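Local coordinates for lovastatin nonaketide synthase mokA (Monascus pilosus, PDB 6AD3), which catalyses, as a type I polyketide synthase, the iterative nine-step assembly of the lovastatin (monacolin K) nonaketide, this chain being its condensation domain, at residues R321-T326 with E388-T393; A333-L338 with A435-K440. The protein carries 1 engineered substitution. All coordinates share one frame; numbering follows the deposited sequence.

Both interactions belong to the same half of the condensation domain and are coupled through helix 327-343. Interaction 1 lies towards the outside: the turn leading from helix 310-322 into that helix packs on helix 386-401, by van der Waals contact of the aliphatic groups of Leu390 and Val391 with His323 and Ala325. Interaction 2 is fully buried, joining helix 327-343 to the inner strand 435-440 of the six-stranded sheet through an aromatic pair and a weak hydroxyl-to-carbonyl bond. Their centres are about 15 Å apart, and they touch where His389 of interaction 1 meets His336 of interaction 2, NE2 to ND1 at 2.9 Å, a probable hydrogen bond.

Interaction 1: residues R321-T326 with E388-T393; sequences RKHKAT and EHLVAT
His323 lays its CB and the near end of its imidazole against Leu390, whose methyl CD2 sits 3.8 Å from His323 CB. The two side chains cross at about a right angle, and CD2 meets the ring obliquely, close to CG and, at 4.1 Å, to ND1 of His323. The first torsion sets His323 CG beside the backbone N (chi1 -67°), and the second (chi2 77°) turns the ring so that ND1 can hydrogen-bond the carbonyl of Arg319 in its own helix. Leu390 suits this place because its two methyls can serve two neighbours: CD1 lies 3.9 Å from Ala325 CB, a methyl short enough to let the backbone of the turn come close to the helix. Val391 completes the patch from one side, its CG2 approaching the histidine near the ring plane at an edge and standing 3.7 Å from the backbone O of His323.

The turn is a Schellman motif that ends helix 310-322: Lys324 has a positive phi (63°), and the bond from Lys324 N back to Arg321 O, at 2.9 Å, is one of the two that close it. Two residues on, Thr326 is the N-cap of helix 327-343, its side chain capping a backbone N there. The chain thus passes from one helix to the next across the flank of helix 386-401, where Leu390 also reaches Phe330 of the second helix. Pro514 touches the His323 side chain as well.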
ATOM      1  N   ARG A 321     -20.084  -3.958 -15.233  1.00 20.35           N
ATOM      2  CA  ARG A 321     -20.972  -5.088 -15.140  1.00 25.85           C
ATOM      3  C   ARG A 321     -21.306  -5.584 -16.521  1.00 24.30           C
ATOM      4  O   ARG A 321     -21.341  -6.769 -16.757  1.00 24.79           O
ATOM      5  CB  ARG A 321     -22.245  -4.755 -14.355  1.00 27.69           C
ATOM      6  CG  ARG A 321     -23.179  -5.969 -14.255  1.00 36.43           C
ATOM      7  CD  ARG A 321     -24.557  -5.625 -13.715  1.00 33.00           C
ATOM      8  NE  ARG A 321     -24.475  -4.430 -12.927  1.00 45.68           N
ATOM      9  CZ  ARG A 321     -24.884  -3.238 -13.328  1.00 41.23           C
ATOM     10  NH1 ARG A 321     -25.662  -3.121 -14.402  1.00 38.17           N
ATOM     11  NH2 ARG A 321     -24.649  -2.188 -12.556  1.00 45.59           N
ATOM     12  N   LYS A 322     -21.593  -4.692 -17.444  1.00 23.23           N
ATOM     13  CA  LYS A 322     -22.075  -5.156 -18.748  1.00 25.27           C
ATOM     14  C   LYS A 322     -20.981  -5.854 -19.532  1.00 26.37           C
ATOM     15  O   LYS A 322     -21.269  -6.700 -20.381  1.00 26.50           O
ATOM     16  CB  LYS A 322     -22.668  -4.009 -19.546  1.00 31.45           C
ATOM     17  CG  LYS A 322     -23.931  -3.456 -18.922  1.00 35.35           C
ATOM     18  CD  LYS A 322     -24.775  -2.685 -19.929  1.00 43.53           C
ATOM     19  CE  LYS A 322     -24.409  -1.211 -19.977  1.00 47.31           C
ATOM     20  NZ  LYS A 322     -25.481  -0.424 -20.666  1.00 45.47           N
ATOM     21  N   HIS A 323     -19.714  -5.532 -19.233  1.00 25.48           N
ATOM     22  CA  HIS A 323     -18.580  -6.266 -19.791  1.00 22.85           C
ATOM     23  C   HIS A 323     -18.124  -7.453 -18.973  1.00 23.87           C
ATOM     24  O   HIS A 323     -17.059  -8.022 -19.266  1.00 25.83           O
ATOM     25  CB  HIS A 323     -17.394  -5.325 -20.019  1.00 21.32           C
ATOM     26  CG  HIS A 323     -17.640  -4.296 -21.081  1.00 23.56           C
ATOM     27  ND1 HIS A 323     -18.411  -3.173 -20.872  1.00 24.98           N
ATOM     28  CD2 HIS A 323     -17.195  -4.209 -22.357  1.00 26.67           C
ATOM     29  CE1 HIS A 323     -18.451  -2.453 -21.978  1.00 24.52           C
ATOM     30  NE2 HIS A 323     -17.746  -3.076 -22.901  1.00 26.22           N
ATOM     31  N   LYS A 324     -18.857  -7.771 -17.905  1.00 22.44           N
ATOM     32  CA  LYS A 324     -18.520  -8.870 -17.000  1.00 27.74           C
ATOM     33  C   LYS A 324     -17.191  -8.634 -16.307  1.00 27.20           C
ATOM     34  O   LYS A 324     -16.415  -9.564 -16.084  1.00 26.06           O
ATOM     35  CB  LYS A 324     -18.484 -10.212 -17.767  1.00 30.70           C
ATOM     36  CG  LYS A 324     -19.842 -10.622 -18.333  1.00 38.43           C
ATOM     37  CD  LYS A 324     -19.867 -12.107 -18.663  1.00 46.39           C
ATOM     38  CE  LYS A 324     -20.940 -12.445 -19.683  1.00 60.60           C
ATOM     39  NZ  LYS A 324     -22.299 -12.364 -19.077  1.00 65.01           N
ATOM     40  N   ALA A 325     -16.895  -7.367 -16.065  1.00 22.54           N
ATOM     41  CA  ALA A 325     -15.665  -6.951 -15.387  1.00 20.92           C
ATOM     42  C   ALA A 325     -16.005  -6.234 -14.074  1.00 21.81           C
ATOM     43  O   ALA A 325     -17.183  -6.018 -13.726  1.00 21.16           O
ATOM     44  CB  ALA A 325     -14.879  -6.033 -16.302  1.00 18.67           C
ATOM     45  N   THR A 326     -14.993  -5.938 -13.289  1.00 21.75           N
ATOM     46  CA  THR A 326     -15.203  -5.197 -12.050  1.00 19.45           C
ATOM     47  C   THR A 326     -14.783  -3.734 -12.236  1.00 18.28           C
ATOM     48  O   THR A 326     -13.949  -3.434 -13.062  1.00 17.77           O
ATOM     49  CB  THR A 326     -14.351  -5.773 -10.908  1.00 21.13           C
ATOM     50  OG1 THR A 326     -12.976  -5.574 -11.213  1.00 18.67           O
ATOM     51  CG2 THR A 326     -14.605  -7.277 -10.723  1.00 22.10           C
ATOM     52  N   GLU A 388     -13.060  -3.611 -25.346  1.00 20.90           N
ATOM     53  CA  GLU A 388     -12.199  -4.758 -25.631  1.00 23.33           C
ATOM     54  C   GLU A 388     -11.004  -4.824 -24.674  1.00 20.79           C
ATOM     55  O   GLU A 388     -10.640  -5.886 -24.192  1.00 22.00           O
ATOM     56  CB  GLU A 388     -11.712  -4.704 -27.087  1.00 24.49           C
ATOM     57  CG  GLU A 388     -12.868  -4.794 -28.077  1.00 29.67           C
ATOM     58  CD  GLU A 388     -12.456  -4.579 -29.534  1.00 31.57           C
ATOM     59  OE1 GLU A 388     -11.517  -3.825 -29.809  1.00 32.03           O
ATOM     60  OE2 GLU A 388     -13.204  -5.047 -30.409  1.00 44.69           O
ATOM     61  N   HIS A 389     -10.437  -3.668 -24.386  1.00 22.41           N
ATOM     62  CA  HIS A 389      -9.273  -3.584 -23.507  1.00 19.68           C
ATOM     63  C   HIS A 389      -9.671  -3.908 -22.079  1.00 19.07           C
ATOM     64  O   HIS A 389      -8.883  -4.480 -21.321  1.00 19.43           O
ATOM     65  CB  HIS A 389      -8.705  -2.204 -23.583  1.00 22.38           C
ATOM     66  CG  HIS A 389      -7.408  -2.041 -22.860  1.00 20.71           C
ATOM     67  ND1 HIS A 389      -6.316  -2.845 -23.106  1.00 23.57           N
ATOM     68  CD2 HIS A 389      -6.987  -1.077 -22.015  1.00 21.38           C
ATOM     69  CE1 HIS A 389      -5.262  -2.350 -22.478  1.00 28.39           C
ATOM     70  NE2 HIS A 389      -5.657  -1.306 -21.766  1.00 21.98           N
ATOM     71  N   LEU A 390     -10.883  -3.517 -21.707  1.00 20.75           N
ATOM     72  CA  LEU A 390     -11.412  -3.826 -20.387  1.00 20.40           C
ATOM     73  C   LEU A 390     -11.539  -5.322 -20.198  1.00 20.76           C
ATOM     74  O   LEU A 390     -11.132  -5.897 -19.167  1.00 21.37           O
ATOM     75  CB  LEU A 390     -12.780  -3.157 -20.210  1.00 23.88           C
ATOM     76  CG  LEU A 390     -13.530  -3.462 -18.925  1.00 21.91           C
ATOM     77  CD1 LEU A 390     -12.727  -3.101 -17.684  1.00 24.34           C
ATOM     78  CD2 LEU A 390     -14.858  -2.728 -18.910  1.00 24.56           C
ATOM     79  N   VAL A 391     -12.088  -6.000 -21.197  1.00 20.48           N
ATOM     80  CA  VAL A 391     -12.252  -7.426 -21.076  1.00 20.25           C
ATOM     81  C   VAL A 391     -10.888  -8.095 -21.029  1.00 20.66           C
ATOM     82  O   VAL A 391     -10.661  -9.020 -20.242  1.00 21.74           O
ATOM     83  CB  VAL A 391     -13.115  -7.964 -22.243  1.00 25.32           C
ATOM     84  CG1 VAL A 391     -13.000  -9.484 -22.360  1.00 26.79           C
ATOM     85  CG2 VAL A 391     -14.566  -7.556 -22.021  1.00 25.94           C
ATOM     86  N   ALA A 392      -9.961  -7.633 -21.857  1.00 22.08           N
ATOM     87  CA  ALA A 392      -8.619  -8.248 -21.877  1.00 24.57           C
ATOM     88  C   ALA A 392      -7.897  -7.993 -20.556  1.00 25.12           C
ATOM     89  O   ALA A 392      -7.189  -8.854 -20.040  1.00 21.10           O
ATOM     90  CB  ALA A 392      -7.799  -7.730 -23.036  1.00 26.09           C
ATOM     91  N   THR A 393      -8.135  -6.833 -19.981  1.00 20.84           N
ATOM     92  CA  THR A 393      -7.514  -6.485 -18.703  1.00 21.61           C
ATOM     93  C   THR A 393      -8.130  -7.313 -17.574  1.00 22.99           C
ATOM     94  O   THR A 393      -7.412  -7.843 -16.719  1.00 19.86           O
ATOM     95  CB  THR A 393      -7.646  -4.980 -18.424  1.00 20.34           C
ATOM     96  OG1 THR A 393      -6.906  -4.259 -19.421  1.00 19.68           O
ATOM     97  CG2 THR A 393      -7.055  -4.620 -17.029  1.00 19.93           C
TER

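Interaction 2: residues A333-L338 with A435-K440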
ATOM      1  N   ALA A 333      -7.478  -0.537 -16.247  1.00 15.85           N
ATOM      2  CA  ALA A 333      -7.384  -0.431 -17.676  1.00 14.66           C
ATOM      3  C   ALA A 333      -7.218   1.011 -18.135  1.00 14.37           C
ATOM      4  O   ALA A 333      -6.433   1.279 -19.016  1.00 14.27           O
ATOM      5  CB  ALA A 333      -8.607  -1.095 -18.358  1.00 16.00           C
ATOM      6  N   ALA A 334      -7.975   1.931 -17.536  1.00 14.18           N
ATOM      7  CA  ALA A 334      -7.907   3.308 -17.881  1.00 16.10           C
ATOM      8  C   ALA A 334      -6.543   3.920 -17.467  1.00 15.82           C
ATOM      9  O   ALA A 334      -5.964   4.739 -18.182  1.00 14.98           O
ATOM     10  CB  ALA A 334      -9.074   4.050 -17.242  1.00 17.82           C
ATOM     11  N   TYR A 335      -6.017   3.475 -16.336  1.00 14.06           N
ATOM     12  CA  TYR A 335      -4.703   3.906 -15.869  1.00 14.22           C
ATOM     13  C   TYR A 335      -3.632   3.471 -16.855  1.00 14.40           C
ATOM     14  O   TYR A 335      -2.770   4.273 -17.243  1.00 15.27           O
ATOM     15  CB  TYR A 335      -4.449   3.317 -14.486  1.00 14.74           C
ATOM     16  CG  TYR A 335      -3.106   3.591 -13.881  1.00 13.22           C
ATOM     17  CD1 TYR A 335      -2.708   4.870 -13.609  1.00 13.49           C
ATOM     18  CD2 TYR A 335      -2.423   2.571 -13.259  1.00 14.22           C
ATOM     19  CE1 TYR A 335      -1.553   5.111 -12.867  1.00 13.52           C
ATOM     20  CE2 TYR A 335      -1.274   2.805 -12.518  1.00 13.64           C
ATOM     21  CZ  TYR A 335      -0.835   4.073 -12.354  1.00 15.49           C
ATOM     22  OH  TYR A 335       0.316   4.305 -11.592  1.00 14.76           O
ATOM     23  N   HIS A 336      -3.703   2.211 -17.292  1.00 13.49           N
ATOM     24  CA  HIS A 336      -2.780   1.712 -18.287  1.00 14.62           C
ATOM     25  C   HIS A 336      -2.845   2.541 -19.562  1.00 15.45           C
ATOM     26  O   HIS A 336      -1.802   2.920 -20.118  1.00 15.86           O
ATOM     27  CB  HIS A 336      -3.073   0.249 -18.607  1.00 15.02           C
ATOM     28  CG  HIS A 336      -2.377  -0.236 -19.828  1.00 16.05           C
ATOM     29  ND1 HIS A 336      -3.008  -0.316 -21.056  1.00 18.44           N
ATOM     30  CD2 HIS A 336      -1.066  -0.468 -20.061  1.00 18.05           C
ATOM     31  CE1 HIS A 336      -2.120  -0.627 -21.982  1.00 16.69           C
ATOM     32  NE2 HIS A 336      -0.931  -0.720 -21.410  1.00 17.64           N
ATOM     33  N   VAL A 337      -4.068   2.820 -20.048  1.00 16.29           N
ATOM     34  CA  VAL A 337      -4.210   3.612 -21.280  1.00 15.22           C
ATOM     35  C   VAL A 337      -3.603   5.009 -21.163  1.00 15.76           C
ATOM     36  O   VAL A 337      -2.868   5.441 -22.031  1.00 18.06           O
ATOM     37  CB  VAL A 337      -5.676   3.744 -21.694  1.00 16.69           C
ATOM     38  CG1 VAL A 337      -5.828   4.728 -22.843  1.00 18.64           C
ATOM     39  CG2 VAL A 337      -6.233   2.366 -22.057  1.00 18.42           C
ATOM     40  N   LEU A 338      -3.777   5.663 -20.015  1.00 15.58           N
ATOM     41  CA  LEU A 338      -3.227   6.967 -19.832  1.00 17.78           C
ATOM     42  C   LEU A 338      -1.696   6.916 -19.774  1.00 18.06           C
ATOM     43  O   LEU A 338      -1.006   7.754 -20.359  1.00 17.90           O
ATOM     44  CB  LEU A 338      -3.800   7.597 -18.566  1.00 18.66           C
ATOM     45  CG  LEU A 338      -3.293   8.998 -18.277  1.00 19.13           C
ATOM     46  CD1 LEU A 338      -3.493   9.927 -19.470  1.00 20.95           C
ATOM     47  CD2 LEU A 338      -3.994   9.548 -17.048  1.00 19.18           C
ATOM     48  N   ALA A 435       5.480   1.799 -12.246  1.00 14.83           N
ATOM     49  CA  ALA A 435       4.137   2.264 -11.952  1.00 13.97           C
ATOM     50  C   ALA A 435       3.433   1.258 -11.037  1.00 15.06           C
ATOM     51  O   ALA A 435       3.531   0.037 -11.235  1.00 12.07           O
ATOM     52  CB  ALA A 435       3.342   2.381 -13.244  1.00 14.74           C
ATOM     53  N   VAL A 436       2.624   1.777 -10.116  1.00 13.49           N
ATOM     54  CA  VAL A 436       1.814   0.941  -9.228  1.00 14.00           C
ATOM     55  C   VAL A 436       0.369   1.423  -9.253  1.00 15.00           C
ATOM     56  O   VAL A 436       0.111   2.627  -9.317  1.00 13.84           O
ATOM     57  CB  VAL A 436       2.365   0.974  -7.781  1.00 14.41           C
ATOM     58  CG1 VAL A 436       1.367   0.415  -6.758  1.00 13.90           C
ATOM     59  CG2 VAL A 436       3.685   0.218  -7.692  1.00 13.56           C
ATOM     60  N   PHE A 437      -0.544   0.461  -9.077  1.00 12.24           N
ATOM     61  CA  PHE A 437      -1.960   0.681  -8.945  1.00 13.14           C
ATOM     62  C   PHE A 437      -2.452  -0.045  -7.693  1.00 12.23           C
ATOM     63  O   PHE A 437      -2.285  -1.268  -7.549  1.00 14.11           O
ATOM     64  CB  PHE A 437      -2.705   0.141 -10.171  1.00 12.87           C
ATOM     65  CG  PHE A 437      -4.223   0.329 -10.101  1.00 13.97           C
ATOM     66  CD1 PHE A 437      -4.771   1.587 -10.192  1.00 19.68           C
ATOM     67  CD2 PHE A 437      -5.079  -0.738  -9.897  1.00 15.00           C
ATOM     68  CE1 PHE A 437      -6.144   1.786 -10.116  1.00 22.57           C
ATOM     69  CE2 PHE A 437      -6.463  -0.553  -9.917  1.00 14.57           C
ATOM     70  CZ  PHE A 437      -6.990   0.703 -10.002  1.00 16.99           C
ATOM     71  N   ASP A 438      -3.078   0.691  -6.793  1.00 12.35           N
ATOM     72  CA  ASP A 438      -3.540   0.124  -5.516  1.00 12.67           C
ATOM     73  C   ASP A 438      -4.970   0.541  -5.275  1.00 12.78           C
ATOM     74  O   ASP A 438      -5.255   1.725  -5.027  1.00 14.45           O
ATOM     75  CB  ASP A 438      -2.631   0.602  -4.377  1.00 14.48           C
ATOM     76  CG  ASP A 438      -3.012   0.012  -3.001  1.00 15.66           C
ATOM     77  OD1 ASP A 438      -4.127  -0.485  -2.871  1.00 15.65           O
ATOM     78  OD2 ASP A 438      -2.112  -0.052  -2.120  1.00 20.29           O
ATOM     79  N   TYR A 439      -5.883  -0.436  -5.367  1.00 12.54           N
ATOM     80  CA  TYR A 439      -7.318  -0.179  -5.255  1.00 14.07           C
ATOM     81  C   TYR A 439      -7.867  -0.981  -4.075  1.00 15.63           C
ATOM     82  O   TYR A 439      -7.552  -2.164  -3.908  1.00 15.24           O
ATOM     83  CB  TYR A 439      -8.015  -0.619  -6.543  1.00 16.08           C
ATOM     84  CG  TYR A 439      -9.522  -0.723  -6.482  1.00 13.73           C
ATOM     85  CD1 TYR A 439     -10.147  -1.822  -5.910  1.00 17.37           C
ATOM     86  CD2 TYR A 439     -10.310   0.279  -6.999  1.00 17.29           C
ATOM     87  CE1 TYR A 439     -11.530  -1.942  -5.899  1.00 16.58           C
ATOM     88  CE2 TYR A 439     -11.701   0.144  -7.037  1.00 19.24           C
ATOM     89  CZ  TYR A 439     -12.288  -0.995  -6.507  1.00 17.69           C
ATOM     90  OH  TYR A 439     -13.679  -1.080  -6.447  1.00 20.55           O
ATOM     91  N   LYS A 440      -8.617  -0.304  -3.243  1.00 14.11           N
ATOM     92  CA  LYS A 440      -9.342  -0.953  -2.150  1.00 17.72           C
ATOM     93  C   LYS A 440     -10.800  -0.489  -2.043  1.00 20.03           C
ATOM     94  O   LYS A 440     -11.149   0.619  -2.467  1.00 19.81           O
ATOM     95  CB  LYS A 440      -8.592  -0.746  -0.845  1.00 17.96           C
ATOM     96  CG  LYS A 440      -8.794   0.625  -0.232  1.00 20.44           C
ATOM     97  CD  LYS A 440      -8.010   0.777   1.055  1.00 27.37           C
ATOM     98  CE  LYS A 440      -8.240   2.194   1.592  1.00 28.28           C
ATOM     99  NZ  LYS A 440      -7.584   2.427   2.872  1.00 32.70           N
TER
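Tyr335, Phe437 and Val436 carry this helix-on-sheet contact of the condensation fold, in which helix 327-343 packs on a mixed six-stranded sheet with strand 435-440 in its interior. The short segments run nearly antiparallel, at 159°, with axes 10.2 Å apart at their closest, a gap that a tyrosine is long enough to span. Its CG lies anti to the backbone N (chi1 177°), which directs the ring from the helix towards the strand. There Tyr335 CE2 lies 3.8 Å from Phe437 CB, which sits obliquely to the ring, with Tyr335 CD2 the second carbon to touch it. The two aromatic side chains slide past each other in opposite directions, with ring centroids 5.8 Å apart and planes inclined at 37°, an oblique pairing. Phe437 also touches Ile350 and Leu352 of strand 348-354 and Leu332 of the helix, as a large apolar residue can in a buried layer. Val436 has its side chain directed away from the helix and contributes its backbone instead. The short Ala435 lets the phenol end come close, its CB lying 3.9 Å from Tyr335 OH. Tyr335 also touches Val468 and Leu470 of strand 468-473, and its hydroxyl donates a weak hydrogen bond to Val436 O, 2.8 Å from Tyr335 OH.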